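Local coordinates for Galactose/lactose metabolism regulatory protein GAL80 (Saccharomyces cerevisiae, PDB 3BTV) that binds the transcriptional activator GAL4 and so represses the galactose and lactose metabolic genes of yeast when no inducing sugar is present, at residues S158-R163 with R359-I364. The protein carries 1 engineered substitution. Residues are numbered along the deposited sequence; the frame is centred on the assembly and turned at random.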
loop_
_atom_site.group_PDB
_atom_site.type_symbol
_atom_site.label_atom_id
_atom_site.label_comp_id
_atom_site.label_asym_id
_atom_site.label_seq_id
_atom_site.Cartn_x
_atom_site.Cartn_y
_atom_site.Cartn_z
ATOM N N SER B 158 8.706 -9.918 20.967
ATOM C CA SER B 158 7.805 -8.900 21.497
ATOM C C SER B 158 6.520 -9.544 22.015
ATOM O O SER B 158 6.010 -10.492 21.420
ATOM C CB SER B 158 7.454 -7.875 20.423
ATOM O OG SER B 158 6.259 -7.178 20.760
ATOM N N PRO B 159 5.984 -9.024 23.125
ATOM C CA PRO B 159 4.752 -9.605 23.665
ATOM C C PRO B 159 3.595 -9.337 22.707
ATOM O O PRO B 159 2.678 -10.145 22.598
ATOM C CB PRO B 159 4.545 -8.842 24.985
ATOM C CG PRO B 159 5.873 -8.191 25.282
ATOM C CD PRO B 159 6.484 -7.910 23.946
ATOM N N TYR B 160 3.638 -8.203 22.023
ATOM C CA TYR B 160 2.612 -7.883 21.024
ATOM C C TYR B 160 2.621 -8.831 19.830
ATOM O O TYR B 160 1.570 -9.301 19.380
ATOM C CB TYR B 160 2.782 -6.450 20.548
ATOM C CG TYR B 160 2.669 -5.451 21.681
ATOM C CD1 TYR B 160 3.799 -4.838 22.222
ATOM C CD2 TYR B 160 1.430 -5.130 22.216
ATOM C CE1 TYR B 160 3.686 -3.916 23.274
ATOM C CE2 TYR B 160 1.306 -4.217 23.265
ATOM C CZ TYR B 160 2.431 -3.622 23.796
ATOM O OH TYR B 160 2.289 -2.713 24.828
ATOM N N ILE B 161 3.814 -9.102 19.316
ATOM C CA ILE B 161 3.962 -10.023 18.200
ATOM C C ILE B 161 3.479 -11.418 18.577
ATOM O O ILE B 161 2.718 -12.033 17.839
ATOM C CB ILE B 161 5.442 -10.110 17.743
ATOM C CG1 ILE B 161 5.969 -8.723 17.391
ATOM C CG2 ILE B 161 5.591 -11.038 16.557
ATOM C CD1 ILE B 161 5.072 -7.953 16.483
ATOM N N LEU B 162 3.913 -11.916 19.733
ATOM C CA LEU B 162 3.529 -13.265 20.143
ATOM C C LEU B 162 2.017 -13.379 20.362
ATOM O O LEU B 162 1.411 -14.370 19.977
ATOM C CB LEU B 162 4.299 -13.684 21.400
ATOM C CG LEU B 162 5.785 -13.904 21.103
ATOM C CD1 LEU B 162 6.564 -14.051 22.391
ATOM C CD2 LEU B 162 5.954 -15.127 20.207
ATOM N N ARG B 163 1.408 -12.362 20.971
ATOM C CA ARG B 163 -0.051 -12.351 21.143
ATOM C C ARG B 163 -0.750 -12.371 19.775
ATOM O O ARG B 163 -1.677 -13.148 19.551
ATOM C CB ARG B 163 -0.511 -11.131 21.953
ATOM C CG ARG B 163 -0.354 -11.279 23.471
ATOM C CD ARG B 163 -1.632 -11.798 24.146
ATOM N NE ARG B 163 -1.562 -11.726 25.610
ATOM C CZ ARG B 163 -2.606 -11.862 26.429
ATOM N NH1 ARG B 163 -3.821 -12.073 25.939
ATOM N NH2 ARG B 163 -2.437 -11.781 27.743
ATOM N N ARG B 359 1.528 -0.734 29.327
ATOM C CA ARG B 359 2.049 0.594 29.604
ATOM C C ARG B 359 3.372 0.475 30.344
ATOM O O ARG B 359 3.540 -0.392 31.208
ATOM C CB ARG B 359 1.036 1.375 30.438
ATOM C CG ARG B 359 -0.353 0.770 30.355
ATOM C CD ARG B 359 -1.452 1.796 30.508
ATOM N NE ARG B 359 -2.741 1.228 30.127
ATOM C CZ ARG B 359 -3.902 1.865 30.219
ATOM N NH1 ARG B 359 -3.952 3.106 30.685
ATOM N NH2 ARG B 359 -5.017 1.258 29.845
ATOM N N ASN B 360 4.315 1.336 29.987
ATOM C CA ASN B 360 5.645 1.315 30.594
ATOM C C ASN B 360 6.479 0.103 30.185
ATOM O O ASN B 360 7.409 -0.284 30.895
ATOM C CB ASN B 360 5.551 1.388 32.123
ATOM C CG ASN B 360 5.070 2.740 32.617
ATOM O OD1 ASN B 360 5.321 3.771 31.990
ATOM N ND2 ASN B 360 4.376 2.740 33.751
ATOM N N TYR B 361 6.150 -0.505 29.050
ATOM C CA TYR B 361 6.998 -1.570 28.529
ATOM C C TYR B 361 8.097 -0.960 27.683
ATOM O O TYR B 361 7.834 -0.186 26.763
ATOM C CB TYR B 361 6.205 -2.599 27.717
ATOM C CG TYR B 361 7.051 -3.730 27.162
ATOM C CD1 TYR B 361 7.625 -4.685 27.994
ATOM C CD2 TYR B 361 7.268 -3.843 25.800
ATOM C CE1 TYR B 361 8.395 -5.721 27.466
ATOM C CE2 TYR B 361 8.025 -4.871 25.273
ATOM C CZ TYR B 361 8.577 -5.803 26.095
ATOM O OH TYR B 361 9.329 -6.805 25.533
ATOM N N ASN B 362 9.336 -1.297 28.016
ATOM C CA ASN B 362 10.471 -0.855 27.236
ATOM C C ASN B 362 10.775 -1.906 26.185
ATOM O O ASN B 362 11.434 -2.904 26.473
ATOM C CB ASN B 362 11.672 -0.652 28.152
ATOM C CG ASN B 362 12.797 0.091 27.481
ATOM O OD1 ASN B 362 12.863 0.181 26.250
ATOM N ND2 ASN B 362 13.696 0.635 28.287
ATOM N N ALA B 363 10.271 -1.694 24.973
ATOM C CA ALA B 363 10.383 -2.692 23.924
ATOM C C ALA B 363 11.840 -2.921 23.597
ATOM O O ALA B 363 12.271 -4.051 23.366
ATOM C CB ALA B 363 9.637 -2.238 22.681
ATOM N N ILE B 364 12.587 -1.823 23.577
ATOM C CA ILE B 364 14.011 -1.832 23.260
ATOM C C ILE B 364 14.776 -2.892 24.041
ATOM O O ILE B 364 15.386 -3.796 23.463
ATOM C CB ILE B 364 14.636 -0.476 23.596
ATOM C CG1 ILE B 364 13.832 0.648 22.941
ATOM C CG2 ILE B 364 16.093 -0.445 23.167
ATOM C CD1 ILE B 364 14.104 2.012 23.538
#
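Pro159 lays its CG and CD methylenes against the hydroxyl-bearing half of the Tyr361 ring, the two side chains approaching from opposite directions. CG lies 4.2 Å from the centroid of the Tyr361 ring and 29° off its normal, an off-centre CH-pi contact displaced toward the hydroxyl-bearing end. CD lies farther off the ring centre, toward the CE2 and hydroxyl side, 3.7 Å from Tyr361 CE2 and 3.4 Å from Tyr361 OH, so the proline spans the CE2-CZ-OH end of the tyrosine. The Tyr361 ring reaches the proline because its CG is anti to the backbone N (chi1 -180°), which extends the side chain from the loop toward the helix start. Its hydroxyl, though close to the proline methylenes, is satisfied by a hydrogen bond with Asn367 OD1, one turn into helix 363-380; that bond holds the hydroxyl end of the side chain in place.

Tyr160 adds a looser second contact, its CE1 standing 4.4 Å from Tyr361 CD2. The two rings meet obliquely, without stacking, while the Tyr160 hydroxyl accepts a hydrogen bond from the backbone N of Leu358, which ties its side chain to the residues leading into 359-364. Behind the proline, Ser158 serves as N-cap: its OG accepts weak bonds from Tyr160 N and, at 3.4 Å, from Ile161 N. Arg370 of helix 363-380 touches both Pro159 and Tyr361.

No hydrogen bond links the two segments directly; the join is a small proline-tyrosine contact at the capped N-terminus of helix 159-169. It brings that helix, which follows the last strand of the parallel Rossmann sheet, against the connection from edge strand 352-356 of the large mixed sheet to helix 363-380, within the two-domain GFO/IDH/MocA oxidoreductase-like fold of GAL80.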